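Local coordinates for 3-hydroxyisobutyrate dehydrogenase family protein (Geobacter sulfurreducens, PDB 3PDU) that probably reduces succinic semialdehyde to gamma-hydroxybutyrate with an NADP cofactor, as a member of the beta-hydroxyacid dehydrogenase family, at residues 81-95 and 108-121. Residues are numbered along the deposited sequence; the frame is centred on the assembly and turned at random.
Sequences VLEGIGGGRGYIDMS and AVTARGGRFLEAPV. With NAP (NADP nicotinamide-adenine-dinucleotide phosphate), chain I.
Y91 and F116 lie side by side on one face of a parallel strand pair, the two strands of a beta-alpha-beta unit in the Rossmann-type NADP-binding domain. With CG anti to the backbone N in both (chi1 -173° and 179°), the rings point the same way, and Y91 CD2 meets the edge of the F116 ring in its plane, 3.9 Å from F116 CD1. Flat aromatics suit this layer: V81 CG1, from before the strand, sits over one face of the Y91 ring, and V109 CG2 of helix 99-111 comes to 4.2 Å from Y91 CD2. On the other face of the sheet, I92 CG2 packs against A119 CB, a methyl small enough for M94 CG to share. Backbone hydrogen bonds alternate between the strands, from R115 N on R89 O to A119 N on D93 O; V121, beyond them, carries its CG2 to 3.8 Å from NADP C5N. At the opposite end the two segments meet through glycines. G113, with positive phi, ends the helix in a Schellman motif, and its O accepts from G88 N at 2.8 Å. R115, bent at chi3 (-67°), brings NE to 2.9 Å from G88 O, while its NH1 bonds S142 OG and forms a salt bridge with D146. A leucine in its place would probably leave the D146 carboxylate without its charged mate and the G86–R89 turn less firmly held. Farther out, the R112 guanidinium lays one face over L82 O, which stands 3.2 Å above its plane.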
ATOM      1  N   VAL A  81      -7.354  -1.196 -39.628  1.00 21.66           N
ATOM      2  CA  VAL A  81      -6.935  -2.521 -40.085  1.00 19.90           C
ATOM      3  C   VAL A  81      -8.071  -3.322 -40.730  1.00 24.25           C
ATOM      4  O   VAL A  81      -7.888  -3.951 -41.771  1.00 21.11           O
ATOM      5  CB  VAL A  81      -6.310  -3.334 -38.929  1.00 21.16           C
ATOM      6  CG1 VAL A  81      -6.087  -4.811 -39.326  1.00 20.90           C
ATOM      7  CG2 VAL A  81      -4.990  -2.676 -38.473  1.00 21.15           C
ATOM      8  N   LEU A  82      -9.241  -3.297 -40.112  1.00 22.46           N
ATOM      9  CA  LEU A  82     -10.338  -4.145 -40.559  1.00 23.18           C
ATOM     10  C   LEU A  82     -10.856  -3.761 -41.946  1.00 29.21           C
ATOM     11  O   LEU A  82     -11.457  -4.588 -42.632  1.00 28.33           O
ATOM     12  CB  LEU A  82     -11.482  -4.121 -39.551  1.00 22.10           C
ATOM     13  CG  LEU A  82     -11.200  -4.632 -38.135  1.00 26.96           C
ATOM     14  CD1 LEU A  82     -12.470  -4.499 -37.296  1.00 26.27           C
ATOM     15  CD2 LEU A  82     -10.689  -6.070 -38.118  1.00 21.94           C
ATOM     16  N   GLU A  83     -10.611  -2.521 -42.364  1.00 24.57           N
ATOM     17  CA  GLU A  83     -11.067  -2.064 -43.681  1.00 29.21           C
ATOM     18  C   GLU A  83     -10.146  -2.542 -44.803  1.00 28.06           C
ATOM     19  O   GLU A  83     -10.473  -2.411 -45.975  1.00 31.21           O
ATOM     20  CB  GLU A  83     -11.189  -0.538 -43.728  1.00 25.86           C
ATOM     21  CG  GLU A  83     -12.221   0.034 -42.763  1.00 36.46           C
ATOM     22  CD  GLU A  83     -12.522   1.507 -43.023  1.00 55.84           C
ATOM     23  OE1 GLU A  83     -11.897   2.099 -43.933  1.00 63.97           O
ATOM     24  OE2 GLU A  83     -13.386   2.076 -42.319  1.00 59.54           O
ATOM     25  N   GLY A  84      -8.990  -3.088 -44.443  1.00 23.53           N
ATOM     26  CA  GLY A  84      -8.054  -3.577 -45.441  1.00 25.46           C
ATOM     27  C   GLY A  84      -7.678  -5.049 -45.338  1.00 25.44           C
ATOM     28  O   GLY A  84      -7.418  -5.686 -46.352  1.00 26.65           O
ATOM     29  N   ILE A  85      -7.636  -5.592 -44.123  1.00 23.60           N
ATOM     30  CA  ILE A  85      -7.187  -6.976 -43.929  1.00 21.96           C
ATOM     31  C   ILE A  85      -8.168  -7.967 -44.550  1.00 23.72           C
ATOM     32  O   ILE A  85      -9.353  -7.676 -44.673  1.00 28.67           O
ATOM     33  CB  ILE A  85      -6.999  -7.319 -42.436  1.00 24.21           C
ATOM     34  CG1 ILE A  85      -6.068  -8.528 -42.268  1.00 22.95           C
ATOM     35  CG2 ILE A  85      -8.350  -7.560 -41.759  1.00 27.15           C
ATOM     36  CD1 ILE A  85      -4.599  -8.194 -42.370  1.00 22.66           C
ATOM     37  N   GLY A  86      -7.670  -9.134 -44.949  1.00 27.52           N
ATOM     38  CA  GLY A  86      -8.504 -10.150 -45.579  1.00 22.27           C
ATOM     39  C   GLY A  86      -7.654 -11.128 -46.370  1.00 32.11           C
ATOM     40  O   GLY A  86      -6.423 -11.038 -46.349  1.00 24.16           O
ATOM     41  N   GLY A  87      -8.308 -12.070 -47.050  1.00 26.37           N
ATOM     42  CA  GLY A  87      -7.633 -12.994 -47.945  1.00 30.19           C
ATOM     43  C   GLY A  87      -6.434 -13.725 -47.367  1.00 31.91           C
ATOM     44  O   GLY A  87      -5.480 -14.017 -48.088  1.00 29.88           O
ATOM     45  N   GLY A  88      -6.472 -14.030 -46.073  1.00 24.57           N
ATOM     46  CA  GLY A  88      -5.379 -14.748 -45.445  1.00 23.53           C
ATOM     47  C   GLY A  88      -4.224 -13.872 -44.986  1.00 29.18           C
ATOM     48  O   GLY A  88      -3.248 -14.364 -44.407  1.00 25.56           O
ATOM     49  N   ARG A  89      -4.315 -12.569 -45.239  1.00 24.89           N
ATOM     50  CA  ARG A  89      -3.216 -11.683 -44.855  1.00 23.58           C
ATOM     51  C   ARG A  89      -3.136 -11.591 -43.328  1.00 22.95           C
ATOM     52  O   ARG A  89      -4.152 -11.696 -42.638  1.00 21.64           O
ATOM     53  CB  ARG A  89      -3.364 -10.303 -45.501  1.00 22.00           C
ATOM     54  CG  ARG A  89      -3.266 -10.350 -47.026  1.00 20.73           C
ATOM     55  CD  ARG A  89      -3.297  -8.961 -47.620  1.00 19.73           C
ATOM     56  NE  ARG A  89      -4.603  -8.323 -47.478  1.00 24.23           N
ATOM     57  CZ  ARG A  89      -5.667  -8.620 -48.223  1.00 27.11           C
ATOM     58  NH1 ARG A  89      -5.595  -9.571 -49.148  1.00 25.40           N
ATOM     59  NH2 ARG A  89      -6.806  -7.978 -48.032  1.00 25.92           N
ATOM     60  N   GLY A  90      -1.931 -11.408 -42.804  1.00 21.67           N
ATOM     61  CA  GLY A  90      -1.732 -11.488 -41.365  1.00 17.83           C
ATOM     62  C   GLY A  90      -1.594 -10.152 -40.658  1.00 18.51           C
ATOM     63  O   GLY A  90      -1.062  -9.186 -41.210  1.00 20.67           O
ATOM     64  N   TYR A  91      -2.045 -10.111 -39.412  1.00 18.20           N
ATOM     65  CA  TYR A  91      -1.866  -8.938 -38.570  1.00 18.59           C
ATOM     66  C   TYR A  91      -1.229  -9.405 -37.272  1.00 16.49           C
ATOM     67  O   TYR A  91      -1.764 -10.289 -36.607  1.00 19.31           O
ATOM     68  CB  TYR A  91      -3.223  -8.270 -38.299  1.00 18.35           C
ATOM     69  CG  TYR A  91      -3.123  -6.947 -37.574  1.00 17.02           C
ATOM     70  CD1 TYR A  91      -2.397  -5.902 -38.113  1.00 21.61           C
ATOM     71  CD2 TYR A  91      -3.761  -6.743 -36.349  1.00 20.25           C
ATOM     72  CE1 TYR A  91      -2.299  -4.686 -37.467  1.00 25.83           C
ATOM     73  CE2 TYR A  91      -3.671  -5.518 -35.687  1.00 20.19           C
ATOM     74  CZ  TYR A  91      -2.933  -4.496 -36.260  1.00 25.12           C
ATOM     75  OH  TYR A  91      -2.816  -3.271 -35.639  1.00 19.20           O
ATOM     76  N   ILE A  92      -0.055  -8.865 -36.950  1.00 14.65           N
ATOM     77  CA  ILE A  92       0.667  -9.254 -35.747  1.00 17.08           C
ATOM     78  C   ILE A  92       0.773  -8.037 -34.850  1.00 18.24           C
ATOM     79  O   ILE A  92       1.533  -7.115 -35.134  1.00 17.85           O
ATOM     80  CB  ILE A  92       2.089  -9.773 -36.066  1.00 19.83           C
ATOM     81  CG1 ILE A  92       2.018 -10.978 -37.016  1.00 18.25           C
ATOM     82  CG2 ILE A  92       2.841 -10.121 -34.785  1.00 15.64           C
ATOM     83  CD1 ILE A  92       3.370 -11.535 -37.421  1.00 18.67           C
ATOM     84  N   ASP A  93      -0.004  -8.018 -33.779  1.00 18.87           N
ATOM     85  CA  ASP A  93       0.005  -6.858 -32.897  1.00 16.91           C
ATOM     86  C   ASP A  93       0.998  -7.100 -31.780  1.00 18.42           C
ATOM     87  O   ASP A  93       0.819  -7.991 -30.944  1.00 23.15           O
ATOM     88  CB  ASP A  93      -1.405  -6.569 -32.354  1.00 23.00           C
ATOM     89  CG  ASP A  93      -1.535  -5.154 -31.771  1.00 29.52           C
ATOM     90  OD1 ASP A  93      -0.504  -4.472 -31.595  1.00 24.14           O
ATOM     91  OD2 ASP A  93      -2.673  -4.726 -31.488  1.00 27.45           O
ATOM     92  N   MET A  94       2.067  -6.317 -31.784  1.00 14.10           N
ATOM     93  CA  MET A  94       3.138  -6.486 -30.812  1.00 11.74           C
ATOM     94  C   MET A  94       3.040  -5.463 -29.683  1.00 16.67           C
ATOM     95  O   MET A  94       3.907  -5.407 -28.804  1.00 19.14           O
ATOM     96  CB  MET A  94       4.493  -6.413 -31.522  1.00 12.21           C
ATOM     97  CG  MET A  94       4.609  -7.489 -32.611  1.00 13.06           C
ATOM     98  SD  MET A  94       6.233  -7.601 -33.406  1.00 20.14           S
ATOM     99  CE  MET A  94       7.135  -8.609 -32.241  1.00 19.25           C
ATOM    100  N   SER A  95       1.972  -4.663 -29.712  1.00 18.40           N
ATOM    101  CA  SER A  95       1.683  -3.685 -28.659  1.00 21.70           C
ATOM    102  C   SER A  95       1.434  -4.382 -27.320  1.00 21.37           C
ATOM    103  O   SER A  95       0.864  -5.477 -27.287  1.00 19.99           O
ATOM    104  CB  SER A  95       0.408  -2.901 -29.014  1.00 16.59           C
ATOM    105  OG  SER A  95       0.439  -2.379 -30.327  1.00 21.03           O
ATOM    106  N   ALA A 108     -12.026 -10.045 -34.557  1.00 22.24           N
ATOM    107  CA  ALA A 108     -12.457  -9.172 -35.646  1.00 27.93           C
ATOM    108  C   ALA A 108     -11.668  -9.427 -36.933  1.00 26.93           C
ATOM    109  O   ALA A 108     -12.246  -9.533 -38.020  1.00 23.13           O
ATOM    110  CB  ALA A 108     -12.346  -7.718 -35.236  1.00 25.01           C
ATOM    111  N   VAL A 109     -10.347  -9.501 -36.810  1.00 21.07           N
ATOM    112  CA  VAL A 109      -9.485  -9.740 -37.958  1.00 21.31           C
ATOM    113  C   VAL A 109      -9.834 -11.082 -38.596  1.00 25.50           C
ATOM    114  O   VAL A 109      -9.940 -11.198 -39.820  1.00 23.59           O
ATOM    115  CB  VAL A 109      -8.007  -9.756 -37.545  1.00 21.79           C
ATOM    116  CG1 VAL A 109      -7.143 -10.391 -38.639  1.00 20.71           C
ATOM    117  CG2 VAL A 109      -7.539  -8.344 -37.202  1.00 20.62           C
ATOM    118  N   THR A 110     -10.014 -12.093 -37.755  1.00 18.97           N
ATOM    119  CA  THR A 110     -10.347 -13.429 -38.231  1.00 18.85           C
ATOM    120  C   THR A 110     -11.674 -13.438 -38.992  1.00 26.12           C
ATOM    121  O   THR A 110     -11.816 -14.122 -40.008  1.00 29.84           O
ATOM    122  CB  THR A 110     -10.408 -14.448 -37.077  1.00 28.94           C
ATOM    123  OG1 THR A 110      -9.148 -14.474 -36.400  1.00 29.99           O
ATOM    124  CG2 THR A 110     -10.702 -15.848 -37.621  1.00 33.17           C
ATOM    125  N   ALA A 111     -12.638 -12.661 -38.514  1.00 25.30           N
ATOM    126  CA  ALA A 111     -13.946 -12.619 -39.143  1.00 33.03           C
ATOM    127  C   ALA A 111     -13.886 -11.932 -40.508  1.00 33.95           C
ATOM    128  O   ALA A 111     -14.757 -12.146 -41.345  1.00 33.70           O
ATOM    129  CB  ALA A 111     -14.967 -11.939 -38.233  1.00 30.00           C
ATOM    130  N   ARG A 112     -12.855 -11.115 -40.725  1.00 26.30           N
ATOM    131  CA  ARG A 112     -12.643 -10.468 -42.015  1.00 29.69           C
ATOM    132  C   ARG A 112     -11.822 -11.351 -42.945  1.00 31.12           C
ATOM    133  O   ARG A 112     -11.530 -10.970 -44.074  1.00 29.06           O
ATOM    134  CB  ARG A 112     -11.933  -9.125 -41.839  1.00 28.97           C
ATOM    135  CG  ARG A 112     -12.754  -8.067 -41.133  1.00 40.63           C
ATOM    136  CD  ARG A 112     -13.634  -7.298 -42.108  1.00 54.23           C
ATOM    137  NE  ARG A 112     -14.122  -6.059 -41.505  1.00 69.32           N
ATOM    138  CZ  ARG A 112     -14.682  -5.059 -42.179  1.00 74.12           C
ATOM    139  NH1 ARG A 112     -14.830  -5.141 -43.496  1.00 78.48           N
ATOM    140  NH2 ARG A 112     -15.090  -3.971 -41.535  1.00 69.61           N
ATOM    141  N   GLY A 113     -11.429 -12.523 -42.462  1.00 30.92           N
ATOM    142  CA  GLY A 113     -10.647 -13.442 -43.265  1.00 26.32           C
ATOM    143  C   GLY A 113      -9.145 -13.248 -43.163  1.00 29.53           C
ATOM    144  O   GLY A 113      -8.397 -13.763 -43.989  1.00 28.74           O
ATOM    145  N   GLY A 114      -8.696 -12.506 -42.152  1.00 26.68           N
ATOM    146  CA  GLY A 114      -7.276 -12.316 -41.925  1.00 27.24           C
ATOM    147  C   GLY A 114      -6.778 -13.342 -40.925  1.00 23.35           C
ATOM    148  O   GLY A 114      -7.574 -14.090 -40.367  1.00 23.57           O
ATOM    149  N   ARG A 115      -5.465 -13.415 -40.725  1.00 21.44           N
ATOM    150  CA  ARG A 115      -4.923 -14.206 -39.621  1.00 18.63           C
ATOM    151  C   ARG A 115      -4.356 -13.269 -38.571  1.00 25.28           C
ATOM    152  O   ARG A 115      -3.793 -12.226 -38.919  1.00 22.25           O
ATOM    153  CB  ARG A 115      -3.837 -15.169 -40.118  1.00 23.20           C
ATOM    154  CG  ARG A 115      -4.341 -16.215 -41.116  1.00 22.39           C
ATOM    155  CD  ARG A 115      -3.197 -17.077 -41.635  1.00 22.44           C
ATOM    156  NE  ARG A 115      -2.264 -16.307 -42.453  1.00 24.47           N
ATOM    157  CZ  ARG A 115      -1.002 -16.657 -42.680  1.00 26.11           C
ATOM    158  NH1 ARG A 115      -0.512 -17.764 -42.142  1.00 25.22           N
ATOM    159  NH2 ARG A 115      -0.223 -15.896 -43.444  1.00 31.67           N
ATOM    160  N   PHE A 116      -4.514 -13.634 -37.297  1.00 18.98           N
ATOM    161  CA  PHE A 116      -4.078 -12.789 -36.191  1.00 24.34           C
ATOM    162  C   PHE A 116      -3.124 -13.508 -35.244  1.00 23.39           C
ATOM    163  O   PHE A 116      -3.319 -14.677 -34.879  1.00 19.92           O
ATOM    164  CB  PHE A 116      -5.255 -12.232 -35.371  1.00 19.01           C
ATOM    165  CG  PHE A 116      -4.814 -11.373 -34.207  1.00 21.13           C
ATOM    166  CD1 PHE A 116      -4.365 -10.074 -34.420  1.00 23.38           C
ATOM    167  CD2 PHE A 116      -4.816 -11.873 -32.907  1.00 17.77           C
ATOM    168  CE1 PHE A 116      -3.935  -9.282 -33.358  1.00 20.20           C
ATOM    169  CE2 PHE A 116      -4.403 -11.086 -31.841  1.00 18.24           C
ATOM    170  CZ  PHE A 116      -3.956  -9.791 -32.067  1.00 17.80           C
ATOM    171  N   LEU A 117      -2.095 -12.783 -34.840  1.00 20.46           N
ATOM    172  CA  LEU A 117      -1.167 -13.249 -33.821  1.00 16.62           C
ATOM    173  C   LEU A 117      -0.850 -12.075 -32.920  1.00 22.13           C
ATOM    174  O   LEU A 117      -0.600 -10.974 -33.414  1.00 21.16           O
ATOM    175  CB  LEU A 117       0.126 -13.716 -34.504  1.00 19.28           C
ATOM    176  CG  LEU A 117       1.200 -14.377 -33.647  1.00 21.91           C
ATOM    177  CD1 LEU A 117       0.764 -15.793 -33.292  1.00 16.05           C
ATOM    178  CD2 LEU A 117       2.523 -14.405 -34.417  1.00 20.02           C
ATOM    179  N   GLU A 118      -0.870 -12.276 -31.604  1.00 14.80           N
ATOM    180  CA  GLU A 118      -0.374 -11.231 -30.715  1.00 19.97           C
ATOM    181  C   GLU A 118       1.075 -11.590 -30.441  1.00 20.71           C
ATOM    182  O   GLU A 118       1.420 -12.769 -30.378  1.00 18.01           O
ATOM    183  CB  GLU A 118      -1.192 -11.154 -29.417  1.00 18.36           C
ATOM    184  CG  GLU A 118      -1.044 -12.370 -28.494  1.00 17.65           C
ATOM    185  CD  GLU A 118      -1.787 -12.211 -27.172  1.00 20.61           C
ATOM    186  OE1 GLU A 118      -2.371 -11.132 -26.933  1.00 21.17           O
ATOM    187  OE2 GLU A 118      -1.793 -13.171 -26.370  1.00 21.30           O
ATOM    188  N   ALA A 119       1.938 -10.592 -30.320  1.00 20.11           N
ATOM    189  CA  ALA A 119       3.337 -10.878 -30.036  1.00 20.01           C
ATOM    190  C   ALA A 119       4.017  -9.736 -29.286  1.00 17.38           C
ATOM    191  O   ALA A 119       4.971  -9.132 -29.793  1.00 17.78           O
ATOM    192  CB  ALA A 119       4.088 -11.208 -31.325  1.00 18.75           C
ATOM    193  N   PRO A 120       3.543  -9.445 -28.062  1.00 16.89           N
ATOM    194  CA  PRO A 120       4.200  -8.399 -27.275  1.00 15.84           C
ATOM    195  C   PRO A 120       5.628  -8.848 -26.953  1.00 14.88           C
ATOM    196  O   PRO A 120       5.941 -10.036 -27.053  1.00 16.48           O
ATOM    197  CB  PRO A 120       3.343  -8.317 -26.001  1.00 15.55           C
ATOM    198  CG  PRO A 120       2.677  -9.682 -25.898  1.00 20.74           C
ATOM    199  CD  PRO A 120       2.454 -10.118 -27.320  1.00 17.88           C
ATOM    200  N   VAL A 121       6.490  -7.915 -26.586  1.00 18.55           N
ATOM    201  CA  VAL A 121       7.889  -8.251 -26.396  1.00 14.40           C
ATOM    202  C   VAL A 121       8.434  -7.853 -25.027  1.00 17.53           C
ATOM    203  O   VAL A 121       7.939  -6.927 -24.385  1.00 20.14           O
ATOM    204  CB  VAL A 121       8.762  -7.589 -27.481  1.00 15.42           C
ATOM    205  CG1 VAL A 121       8.278  -7.983 -28.873  1.00 15.08           C
ATOM    206  CG2 VAL A 121       8.775  -6.059 -27.317  1.00 16.32           C
TER
HETATM  207  PA  NAP I 301       5.839   5.346 -27.932  1.00 23.05           P
HETATM  208  O1A NAP I 301       5.089   6.198 -26.993  1.00 21.29           O
HETATM  209  O2A NAP I 301       7.159   5.885 -28.300  1.00 22.17           O
HETATM  210  O5B NAP I 301       4.986   5.029 -29.242  1.00 21.12           O
HETATM  211  C5B NAP I 301       3.605   4.779 -29.246  1.00 20.90           C
HETATM  212  C4B NAP I 301       3.173   4.594 -30.700  1.00 17.54           C
HETATM  213  O4B NAP I 301       1.761   4.435 -30.742  1.00 20.01           O
HETATM  214  C3B NAP I 301       3.493   5.808 -31.584  1.00 21.66           C
HETATM  215  O3B NAP I 301       3.733   5.333 -32.897  1.00 21.08           O
HETATM  216  C2B NAP I 301       2.186   6.583 -31.578  1.00 17.60           C
HETATM  217  O2B NAP I 301       1.923   7.368 -32.714  1.00 21.47           O
HETATM  218  C1B NAP I 301       1.208   5.428 -31.565  1.00 16.23           C
HETATM  219  N9A NAP I 301      -0.121   5.811 -31.077  1.00 22.27           N
HETATM  220  C8A NAP I 301      -0.489   6.192 -29.815  1.00 22.05           C
HETATM  221  N7A NAP I 301      -1.827   6.436 -29.837  1.00 18.40           N
HETATM  222  C5A NAP I 301      -2.301   6.197 -31.077  1.00 19.05           C
HETATM  223  C6A NAP I 301      -3.570   6.276 -31.631  1.00 21.86           C
HETATM  224  N6A NAP I 301      -4.617   6.643 -30.882  1.00 21.73           N
HETATM  225  N1A NAP I 301      -3.728   5.970 -32.962  1.00 21.65           N
HETATM  226  C2A NAP I 301      -2.650   5.580 -33.733  1.00 20.32           C
HETATM  227  N3A NAP I 301      -1.393   5.503 -33.174  1.00 19.87           N
HETATM  228  C4A NAP I 301      -1.230   5.809 -31.867  1.00 19.96           C
HETATM  229  O3  NAP I 301       5.921   3.916 -27.216  1.00 22.97           O
HETATM  230  PN  NAP I 301       6.904   2.662 -27.366  1.00 19.45           P
HETATM  231  O1N NAP I 301       7.872   2.720 -26.257  1.00 25.96           O
HETATM  232  O2N NAP I 301       7.305   2.539 -28.791  1.00 17.42           O
HETATM  233  O5D NAP I 301       5.824   1.528 -27.001  1.00 24.54           O
HETATM  234  C5D NAP I 301       5.008   0.893 -27.960  1.00 20.82           C
HETATM  235  C4D NAP I 301       4.440  -0.348 -27.282  1.00 21.78           C
HETATM  236  O4D NAP I 301       5.498  -1.218 -26.930  1.00 21.11           O
HETATM  237  C3D NAP I 301       3.753   0.012 -25.969  1.00 18.53           C
HETATM  238  O3D NAP I 301       2.679  -0.897 -25.780  1.00 20.04           O
HETATM  239  C2D NAP I 301       4.802  -0.259 -24.910  1.00 21.31           C
HETATM  240  O2D NAP I 301       4.238  -0.554 -23.640  1.00 19.17           O
HETATM  241  C1D NAP I 301       5.464  -1.476 -25.544  1.00 20.92           C
HETATM  242  N1N NAP I 301       6.835  -1.761 -25.121  1.00 22.84           N
HETATM  243  C2N NAP I 301       7.741  -0.754 -24.929  1.00 15.83           C
HETATM  244  C3N NAP I 301       9.052  -1.061 -24.552  1.00 23.48           C
HETATM  245  C7N NAP I 301      10.086   0.026 -24.361  1.00 22.14           C
HETATM  246  O7N NAP I 301      11.234  -0.286 -23.632  1.00 27.36           O
HETATM  247  N7N NAP I 301       9.914   1.260 -24.842  1.00 20.85           N
HETATM  248  C4N NAP I 301       9.420  -2.394 -24.386  1.00 23.83           C
HETATM  249  C5N NAP I 301       8.496  -3.416 -24.606  1.00 23.14           C
HETATM  250  C6N NAP I 301       7.202  -3.083 -24.989  1.00 27.40           C
HETATM  251  P2B NAP I 301       2.342   8.924 -32.736  1.00 23.61           P
HETATM  252  O1X NAP I 301       1.387   9.562 -33.702  1.00 20.56           O
HETATM  253  O2X NAP I 301       2.222   9.493 -31.338  1.00 22.06           O
HETATM  254  O3X NAP I 301       3.764   9.055 -33.195  1.00 21.11           O
HETATM  255  O   HOH W   1     -12.086  -8.997 -46.011  1.00 48.87           O
HETATM  256  O   HOH W   2     -11.048 -12.255 -46.988  1.00 37.58           O
HETATM  257  O   HOH W   3       5.138  -5.198 -26.323  1.00 20.72           O